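Local coordinates for glycoside hydrolase family 16 protein (Akkermansia muciniphila, PDB 6T2N) that probably acts as an endo-beta-galactosidase that cuts within mucin O-glycan chains, helping a gut bacterium to begin mucin breakdown, at residues 44-47 and 53-56; 74-79 and 83-88; 226-231 and 237-242. All blocks are in the same frame, centred on the assembly; numbering follows the deposited sequence.

Contact 1 of 3, residues 44-47 and 53-56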
loop_
_atom_site.group_PDB
_atom_site.type_symbol
_atom_site.label_atom_id
_atom_site.label_comp_id
_atom_site.label_asym_id
_atom_site.label_seq_id
_atom_site.Cartn_x
_atom_site.Cartn_y
_atom_site.Cartn_z
ATOM N N PRO A 44 -17.863 -12.822 -5.491
ATOM C CA PRO A 44 -17.329 -11.453 -5.871
ATOM C C PRO A 44 -18.423 -10.581 -6.500
ATOM O O PRO A 44 -18.673 -10.676 -7.701
ATOM C CB PRO A 44 -16.186 -11.687 -6.876
ATOM C CG PRO A 44 -16.279 -13.230 -7.195
ATOM C CD PRO A 44 -17.352 -13.913 -6.344
ATOM N N PRO A 45 -19.160 -9.757 -5.713
ATOM C CA PRO A 45 -20.371 -9.092 -6.202
ATOM C C PRO A 45 -20.023 -8.146 -7.351
ATOM O O PRO A 45 -18.970 -7.572 -7.266
ATOM C CB PRO A 45 -20.890 -8.274 -5.015
ATOM C CG PRO A 45 -20.160 -8.830 -3.803
ATOM C CD PRO A 45 -18.857 -9.401 -4.317
ATOM N N ARG A 46 -20.887 -8.024 -8.362
ATOM C CA ARG A 46 -20.609 -7.203 -9.567
ATOM C C ARG A 46 -21.237 -5.810 -9.433
ATOM O O ARG A 46 -21.071 -5.072 -10.405
ATOM C CB ARG A 46 -21.098 -7.909 -10.835
ATOM C CG ARG A 46 -20.998 -9.427 -10.739
ATOM C CD ARG A 46 -20.738 -10.201 -12.035
ATOM N NE ARG A 46 -19.921 -11.419 -11.860
ATOM C CZ ARG A 46 -18.607 -11.451 -11.548
ATOM N NH1 ARG A 46 -17.914 -10.339 -11.349
ATOM N NH2 ARG A 46 -17.977 -12.606 -11.433
ATOM N N THR A 47 -21.885 -5.445 -8.307
ATOM C CA THR A 47 -22.865 -4.315 -8.284
ATOM C C THR A 47 -22.614 -3.301 -7.158
ATOM O O THR A 47 -22.178 -2.145 -7.493
ATOM C CB THR A 47 -24.292 -4.864 -8.320
ATOM O OG1 THR A 47 -24.373 -5.157 -9.707
ATOM C CG2 THR A 47 -25.409 -3.918 -7.945
ATOM N N VAL A 53 -19.874 -0.761 -9.999
ATOM C CA VAL A 53 -19.750 -2.022 -10.782
ATOM C C VAL A 53 -18.278 -2.435 -10.770
ATOM O O VAL A 53 -17.430 -1.516 -10.998
ATOM C CB VAL A 53 -20.365 -1.951 -12.204
ATOM C CG1 VAL A 53 -20.149 -0.643 -12.935
ATOM C CG2 VAL A 53 -19.888 -3.099 -13.079
ATOM N N TYR A 54 -18.041 -3.731 -10.443
ATOM C CA TYR A 54 -16.726 -4.421 -10.414
ATOM C C TYR A 54 -16.004 -4.086 -11.711
ATOM O O TYR A 54 -16.613 -4.118 -12.780
ATOM C CB TYR A 54 -16.860 -5.949 -10.285
ATOM C CG TYR A 54 -15.635 -6.707 -9.807
ATOM C CD1 TYR A 54 -15.300 -6.722 -8.466
ATOM C CD2 TYR A 54 -14.815 -7.429 -10.663
ATOM C CE1 TYR A 54 -14.188 -7.401 -7.992
ATOM C CE2 TYR A 54 -13.705 -8.133 -10.199
ATOM C CZ TYR A 54 -13.384 -8.131 -8.849
ATOM O OH TYR A 54 -12.297 -8.792 -8.300
ATOM N N VAL A 55 -14.731 -3.746 -11.589
ATOM C CA VAL A 55 -13.855 -3.355 -12.730
ATOM C C VAL A 55 -12.577 -4.199 -12.694
ATOM O O VAL A 55 -12.034 -4.442 -13.781
ATOM C CB VAL A 55 -13.518 -1.848 -12.704
ATOM C CG1 VAL A 55 -12.927 -1.407 -14.034
ATOM C CG2 VAL A 55 -14.724 -0.979 -12.339
ATOM N N TRP A 56 -12.094 -4.584 -11.505
ATOM C CA TRP A 56 -10.800 -5.294 -11.340
ATOM C C TRP A 56 -10.675 -5.819 -9.914
ATOM O O TRP A 56 -11.240 -5.191 -8.986
ATOM C CB TRP A 56 -9.648 -4.354 -11.708
ATOM C CG TRP A 56 -8.277 -4.952 -11.825
ATOM C CD1 TRP A 56 -7.629 -5.304 -12.974
ATOM C CD2 TRP A 56 -7.327 -5.159 -10.763
ATOM N NE1 TRP A 56 -6.363 -5.748 -12.701
ATOM C CE2 TRP A 56 -6.147 -5.652 -11.355
ATOM C CE3 TRP A 56 -7.357 -4.954 -9.381
ATOM C CZ2 TRP A 56 -5.016 -5.942 -10.607
ATOM C CZ3 TRP A 56 -6.240 -5.236 -8.639
ATOM C CH2 TRP A 56 -5.084 -5.716 -9.252
#
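The flat ends of Arg46 and Tyr54 meet without stacking. Tyr54 CD2 lies near the plane of the Arg46 guanidinium, at its edge, with NH1 the closest nitrogen at 4.3 Å from CD2. One face of the guanidinium looks onto Pro44 O, 3.7 Å above its plane and offset toward the rim. The Tyr54 ring in turn has Trp56 O over one face, again displaced toward the rim. The first torsion of Tyr54 sets CG anti to the backbone N (chi1 -161°), beside the carbonyl carbon, and in this position the ring is approached obliquely by Pro45 O, 4.0 Å from CD1.

The backbones are joined by one weak hydrogen bond, from Tyr54 N to Arg46 O at 3.3 Å. Arg46 O also receives a CA-H...O contact from Val53, and Val53 CG2 comes within 3.5 Å of Arg46 O. The carbonyl is thus approached by two consecutive residues of the returning chain, at a largely exposed surface turn.

Segment 53-56 runs beside strand 292-302 and the residue after it: Val53 is backbone-bonded to Gln303, and Val55 and Trp56 both face Phe301 in a classic beta bulge. Pro45 O is hydrogen-bonded to Tyr302 OH, fastening the N-terminal loop to the same strand.

Contact 2 of 3, residues 74-79 and 83-88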
loop_
_atom_site.group_PDB
_atom_site.type_symbol
_atom_site.label_atom_id
_atom_site.label_comp_id
_atom_site.label_asym_id
_atom_site.label_seq_id
_atom_site.Cartn_x
_atom_site.Cartn_y
_atom_site.Cartn_z
ATOM N N LEU A 74 11.382 -7.025 -5.385
ATOM C CA LEU A 74 12.601 -7.847 -5.156
ATOM C C LEU A 74 13.730 -7.016 -4.523
ATOM O O LEU A 74 14.232 -6.030 -5.119
ATOM C CB LEU A 74 13.011 -8.469 -6.495
ATOM C CG LEU A 74 11.910 -9.298 -7.170
ATOM C CD1 LEU A 74 12.319 -9.814 -8.543
ATOM C CD2 LEU A 74 11.485 -10.448 -6.277
ATOM N N GLY A 75 14.131 -7.406 -3.326
ATOM C CA GLY A 75 15.346 -6.872 -2.686
ATOM C C GLY A 75 15.024 -5.814 -1.661
ATOM O O GLY A 75 13.882 -5.692 -1.247
ATOM N N VAL A 76 16.028 -5.080 -1.237
ATOM C CA VAL A 76 15.810 -3.956 -0.298
ATOM C C VAL A 76 15.336 -2.762 -1.107
ATOM O O VAL A 76 16.058 -2.352 -1.968
ATOM C CB VAL A 76 17.096 -3.682 0.483
ATOM C CG1 VAL A 76 16.922 -2.448 1.357
ATOM C CG2 VAL A 76 17.539 -4.935 1.276
ATOM N N ILE A 77 14.146 -2.260 -0.827
ATOM C CA ILE A 77 13.542 -1.142 -1.595
ATOM C C ILE A 77 13.561 0.174 -0.806
ATOM O O ILE A 77 14.031 1.135 -1.383
ATOM C CB ILE A 77 12.118 -1.527 -2.001
ATOM C CG1 ILE A 77 12.112 -2.832 -2.785
ATOM C CG2 ILE A 77 11.484 -0.400 -2.809
ATOM C CD1 ILE A 77 13.139 -2.849 -3.873
ATOM N N ARG A 78 13.026 0.203 0.416
ATOM C CA ARG A 78 12.702 1.423 1.197
ATOM C C ARG A 78 13.180 1.400 2.646
ATOM O O ARG A 78 13.057 0.391 3.304
ATOM C CB ARG A 78 11.210 1.519 1.491
ATOM C CG ARG A 78 10.386 1.552 0.238
ATOM C CD ARG A 78 8.914 1.384 0.517
ATOM N NE ARG A 78 8.545 1.296 -0.877
ATOM C CZ ARG A 78 8.418 0.163 -1.532
ATOM N NH1 ARG A 78 8.483 -0.970 -0.872
ATOM N NH2 ARG A 78 8.189 0.158 -2.825
ATOM N N ASN A 79 13.421 2.577 3.197
ATOM C CA ASN A 79 13.422 2.784 4.670
ATOM C C ASN A 79 14.745 2.236 5.227
ATOM O O ASN A 79 14.880 1.015 5.514
ATOM C CB ASN A 79 12.160 2.216 5.324
ATOM C CG ASN A 79 11.895 2.808 6.693
ATOM O OD1 ASN A 79 12.796 3.018 7.505
ATOM N ND2 ASN A 79 10.638 3.064 6.968
ATOM N N GLN A 83 14.559 -3.960 8.252
ATOM C CA GLN A 83 15.412 -5.128 8.598
ATOM C C GLN A 83 15.189 -6.260 7.603
ATOM O O GLN A 83 15.808 -7.324 7.821
ATOM C CB GLN A 83 15.055 -5.693 9.967
ATOM C CG GLN A 83 15.510 -4.867 11.155
ATOM C CD GLN A 83 14.693 -5.200 12.382
ATOM O OE1 GLN A 83 13.486 -5.165 12.375
ATOM N NE2 GLN A 83 15.320 -5.542 13.470
ATOM N N GLN A 84 14.295 -6.100 6.620
ATOM C CA GLN A 84 13.924 -7.199 5.692
ATOM C C GLN A 84 14.397 -6.913 4.261
ATOM O O GLN A 84 14.534 -5.730 3.911
ATOM C CB GLN A 84 12.418 -7.436 5.687
ATOM C CG GLN A 84 11.688 -6.632 4.622
ATOM C CD GLN A 84 11.522 -5.170 4.971
ATOM O OE1 GLN A 84 11.840 -4.708 6.083
ATOM N NE2 GLN A 84 10.978 -4.428 4.015
ATOM N N THR A 85 14.599 -8.005 3.490
ATOM C CA THR A 85 14.726 -8.055 1.996
ATOM C C THR A 85 13.523 -8.823 1.434
ATOM O O THR A 85 12.979 -9.672 2.139
ATOM C CB THR A 85 16.069 -8.641 1.555
ATOM O OG1 THR A 85 16.203 -8.384 0.165
ATOM C CG2 THR A 85 16.166 -10.121 1.773
ATOM N N TYR A 86 13.096 -8.484 0.222
ATOM C CA TYR A 86 11.784 -8.881 -0.355
ATOM C C TYR A 86 11.982 -9.977 -1.413
ATOM O O TYR A 86 12.843 -9.784 -2.295
ATOM C CB TYR A 86 11.112 -7.644 -0.983
ATOM C CG TYR A 86 10.352 -6.732 -0.048
ATOM C CD1 TYR A 86 9.582 -7.228 0.985
ATOM C CD2 TYR A 86 10.304 -5.377 -0.283
ATOM C CE1 TYR A 86 8.866 -6.397 1.817
ATOM C CE2 TYR A 86 9.604 -4.525 0.537
ATOM C CZ TYR A 86 8.887 -5.033 1.599
ATOM O OH TYR A 86 8.192 -4.185 2.425
ATOM N N THR A 87 11.205 -11.069 -1.411
ATOM C CA THR A 87 11.449 -12.160 -2.412
ATOM C C THR A 87 10.161 -12.720 -3.001
ATOM O O THR A 87 9.154 -12.693 -2.317
ATOM C CB THR A 87 12.237 -13.360 -1.874
ATOM O OG1 THR A 87 11.244 -14.248 -1.349
ATOM C CG2 THR A 87 13.317 -12.995 -0.870
ATOM N N GLY A 88 10.255 -13.266 -4.212
ATOM C CA GLY A 88 9.081 -13.714 -4.982
ATOM C C GLY A 88 8.792 -15.172 -4.708
ATOM O O GLY A 88 7.809 -15.668 -5.289
#
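Tyr86 meets Gly75 where the loop 74-79 runs back, roughly antiparallel, beside the short strand 85-86. That strand belongs to one of the two sheets of the beta-sandwich jelly roll of family 16 glycoside hydrolases. Together with Leu74, these two residues bury the most surface here.

The firm link is the bond from Gly75 N to Tyr86 O, 2.9 Å long with an angle of 161° at the hydrogen. The return bond, Tyr86 N to Gly75 O at 3.3 Å, is longer and more bent. The backbone of Gly75 takes angles at which any beta carbon would collide with the carbonyl oxygen of Leu74, a conformation that suits a residue without a side chain.

Ile77 and Arg78 meet the Tyr86 ring at its edge, while Gly75 O comes to it obliquely. Ile77 CG1 approaches CD2 of Tyr86 at 4.0 Å, and Arg78 NH1 reaches the edge by CE2, with guanidinium and ring planes 47° apart. Ile77 CG2 sits over the centre of the guanidinium, which is salt-bridged to Glu73. Tyr86 OH has a weak hydrogen bond to Asn272 on strand 267-275, and backbone bonds tie Thr85 to Tyr130 and Ser132 of strand 127-136.

Leu74 starts out directed away from strand 85-86, yet its CG lies beside the backbone N (chi1 -56°), and the branch turns back until CD2 is 3.7 Å from Gly88 N. The side chains of Val76 and Thr85 cross at about a right angle, with Val76 CG2 nearest Thr85 OG1, and that same OG1 rests 3.3 Å from Gly75 CA.

Contact 3 of 3, residues 226-231 and 237-242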
loop_
_atom_site.group_PDB
_atom_site.type_symbol
_atom_site.label_atom_id
_atom_site.label_comp_id
_atom_site.label_asym_id
_atom_site.label_seq_id
_atom_site.Cartn_x
_atom_site.Cartn_y
_atom_site.Cartn_z
ATOM N N THR A 226 -12.104 -5.039 6.455
ATOM C CA THR A 226 -12.134 -4.444 5.097
ATOM C C THR A 226 -11.645 -2.997 5.159
ATOM O O THR A 226 -12.148 -2.207 6.008
ATOM C CB THR A 226 -13.532 -4.476 4.512
ATOM O OG1 THR A 226 -14.140 -5.726 4.839
ATOM C CG2 THR A 226 -13.463 -4.245 3.024
ATOM N N TYR A 227 -10.654 -2.690 4.332
ATOM C CA TYR A 227 -10.027 -1.354 4.218
ATOM C C TYR A 227 -10.557 -0.781 2.909
ATOM O O TYR A 227 -10.493 -1.456 1.914
ATOM C CB TYR A 227 -8.505 -1.495 4.332
ATOM C CG TYR A 227 -8.019 -2.040 5.654
ATOM C CD1 TYR A 227 -7.902 -1.242 6.779
ATOM C CD2 TYR A 227 -7.702 -3.380 5.799
ATOM C CE1 TYR A 227 -7.478 -1.746 8.004
ATOM C CE2 TYR A 227 -7.286 -3.905 7.021
ATOM C CZ TYR A 227 -7.166 -3.089 8.137
ATOM O OH TYR A 227 -6.752 -3.619 9.335
ATOM N N VAL A 228 -11.164 0.388 2.947
ATOM C CA VAL A 228 -11.952 0.941 1.802
ATOM C C VAL A 228 -11.561 2.397 1.487
ATOM O O VAL A 228 -11.629 3.324 2.377
ATOM C CB VAL A 228 -13.449 0.896 2.120
ATOM C CG1 VAL A 228 -14.268 1.150 0.863
ATOM C CG2 VAL A 228 -13.831 -0.399 2.855
ATOM N N MET A 229 -11.212 2.616 0.232
ATOM C CA MET A 229 -10.926 3.961 -0.274
ATOM C C MET A 229 -11.999 4.316 -1.314
ATOM O O MET A 229 -12.006 3.698 -2.378
ATOM C CB MET A 229 -9.540 3.980 -0.912
ATOM C CG MET A 229 -9.295 5.277 -1.610
ATOM S SD MET A 229 -7.767 5.399 -2.545
ATOM C CE MET A 229 -8.186 4.370 -3.949
ATOM N N GLU A 230 -12.881 5.280 -1.034
ATOM C CA GLU A 230 -13.711 5.974 -2.076
ATOM C C GLU A 230 -12.932 7.218 -2.549
ATOM O O GLU A 230 -12.321 7.879 -1.677
ATOM C CB GLU A 230 -15.112 6.308 -1.536
ATOM C CG GLU A 230 -16.080 5.132 -1.483
ATOM C CD GLU A 230 -17.514 5.413 -1.042
ATOM O OE1 GLU A 230 -17.757 6.467 -0.405
ATOM O OE2 GLU A 230 -18.406 4.587 -1.352
ATOM N N TRP A 231 -12.955 7.525 -3.857
ATOM C CA TRP A 231 -12.077 8.528 -4.529
ATOM C C TRP A 231 -12.783 9.093 -5.769
ATOM O O TRP A 231 -12.947 8.352 -6.744
ATOM C CB TRP A 231 -10.738 7.841 -4.864
ATOM C CG TRP A 231 -9.725 8.604 -5.666
ATOM C CD1 TRP A 231 -9.593 9.953 -5.737
ATOM C CD2 TRP A 231 -8.654 8.070 -6.461
ATOM N NE1 TRP A 231 -8.534 10.293 -6.529
ATOM C CE2 TRP A 231 -7.944 9.155 -6.998
ATOM C CE3 TRP A 231 -8.222 6.787 -6.800
ATOM C CZ2 TRP A 231 -6.836 8.999 -7.832
ATOM C CZ3 TRP A 231 -7.122 6.625 -7.624
ATOM C CH2 TRP A 231 -6.430 7.723 -8.127
ATOM N N LYS A 237 -11.829 9.386 0.732
ATOM C CA LYS A 237 -12.218 8.775 2.026
ATOM C C LYS A 237 -11.378 7.508 2.165
ATOM O O LYS A 237 -11.322 6.792 1.178
ATOM C CB LYS A 237 -13.715 8.419 2.047
ATOM C CG LYS A 237 -14.675 9.573 2.303
ATOM C CD LYS A 237 -15.923 9.651 1.395
ATOM C CE LYS A 237 -16.358 11.092 1.100
ATOM N NZ LYS A 237 -17.741 11.228 0.561
ATOM N N LEU A 238 -10.745 7.301 3.332
ATOM C CA LEU A 238 -10.056 6.067 3.791
ATOM C C LEU A 238 -10.757 5.545 5.037
ATOM O O LEU A 238 -10.691 6.195 6.114
ATOM C CB LEU A 238 -8.602 6.369 4.128
ATOM C CG LEU A 238 -7.784 6.916 2.969
ATOM C CD1 LEU A 238 -6.349 7.072 3.391
ATOM C CD2 LEU A 238 -7.832 6.056 1.726
ATOM N N MET A 239 -11.368 4.372 4.889
ATOM C CA MET A 239 -12.095 3.693 5.982
ATOM C C MET A 239 -11.474 2.332 6.282
ATOM O O MET A 239 -10.737 1.775 5.413
ATOM C CB MET A 239 -13.561 3.488 5.611
ATOM C CG MET A 239 -14.377 4.783 5.523
ATOM S SD MET A 239 -15.880 4.498 4.564
ATOM C CE MET A 239 -15.167 4.529 2.921
ATOM N N VAL A 240 -11.701 1.913 7.529
ATOM C CA VAL A 240 -11.706 0.508 8.011
ATOM C C VAL A 240 -13.148 0.213 8.324
ATOM O O VAL A 240 -13.629 0.826 9.285
ATOM C CB VAL A 240 -10.980 0.265 9.345
ATOM C CG1 VAL A 240 -10.578 -1.194 9.481
ATOM C CG2 VAL A 240 -9.815 1.204 9.568
ATOM N N ASP A 241 -13.752 -0.772 7.677
ATOM C CA ASP A 241 -14.896 -1.422 8.350
ATOM C C ASP A 241 -15.959 -0.344 8.489
ATOM O O ASP A 241 -16.577 -0.228 9.580
ATOM C CB ASP A 241 -14.470 -2.001 9.715
ATOM C CG ASP A 241 -14.099 -3.473 9.657
ATOM O OD1 ASP A 241 -13.601 -3.906 8.609
ATOM O OD2 ASP A 241 -14.343 -4.159 10.641
ATOM N N ASP A 242 -16.066 0.484 7.449
ATOM C CA ASP A 242 -17.082 1.571 7.387
ATOM C C ASP A 242 -16.887 2.614 8.520
ATOM O O ASP A 242 -17.831 3.400 8.768
ATOM C CB ASP A 242 -18.479 0.929 7.413
ATOM C CG ASP A 242 -18.881 0.214 6.127
ATOM O OD1 ASP A 242 -18.304 0.538 5.059
ATOM O OD2 ASP A 242 -19.804 -0.624 6.198
#
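Strands 226-231 and 237-240 run antiparallel, 4.6 Å apart at closest approach and with their directions 166° from each other. Val228 and Met239 form a hydrogen-bonded pair with both bonds nearly straight, Met239 N to Val228 O measuring 2.7 Å. Further along, Lys237 N donates to Glu230 O, answered by a weak bond from Glu230 N to Lys237 O. Met229 with Leu238 lies between these two pairs and Tyr227 with Val240 on the Thr226 side; both are non-hydrogen-bonded pairs.

Beyond the last pair Asp241 grips both polar backbone atoms of Thr226. Its N bonds to Thr226 O at 2.7 Å, while its carboxylate oxygen OD1 accepts from Thr226 N at 2.9 Å, met nearly end-on to the C-O bond. An alanine in place of Asp241 is likely to leave Thr226 N without this acceptor and the end of the ladder more loosely tied.

On one face, Tyr227 and Val240 lie side by side, Val240 CG1 being 3.5 Å from Tyr227 CE1; Met229 CG and Leu238 CD2 are similarly alongside at 3.7 Å. The other face carries Val228 and Met239, whose CE bends back, by chi3 of -78°, to 4.1 Å from Val228 CG1. There too Glu230 crosses Lys237, but Glu230 OE1 and Lys237 NZ are 4.9 Å apart, too far for contact; the salt bridge of Glu230 goes to Arg147.

Tyr227, Leu238 and Val240 pack on strand 192-198 of the other sheet, while strand 146-153 pairs alongside 226-231. This is a beta hairpin within one layer of the beta-sandwich jelly roll of family 16, the face of Tyr227, Met229, Leu238 and Val240 turned to the core between the layers.

The three contacts follow one another along the chain, each closing before the next opens. Contacts 1 and 3 lie with centres about 16 Å apart and are connected through one antiparallel sheet: strand 292-302, which lies beside contact 1, pairs with strand 146-153, and that strand pairs in turn with 225-231 of contact 3. Contact 2 belongs to the other sheet, built round strands 127-136 and 267-275, and its centre is about 33 Å from that of contact 1 and 27 Å from that of contact 3, across the centre of the chain. Together they sample both layers of one sandwich: a hairpin within one, a loop against the other, and an N-terminal loop held beside strand 292-302.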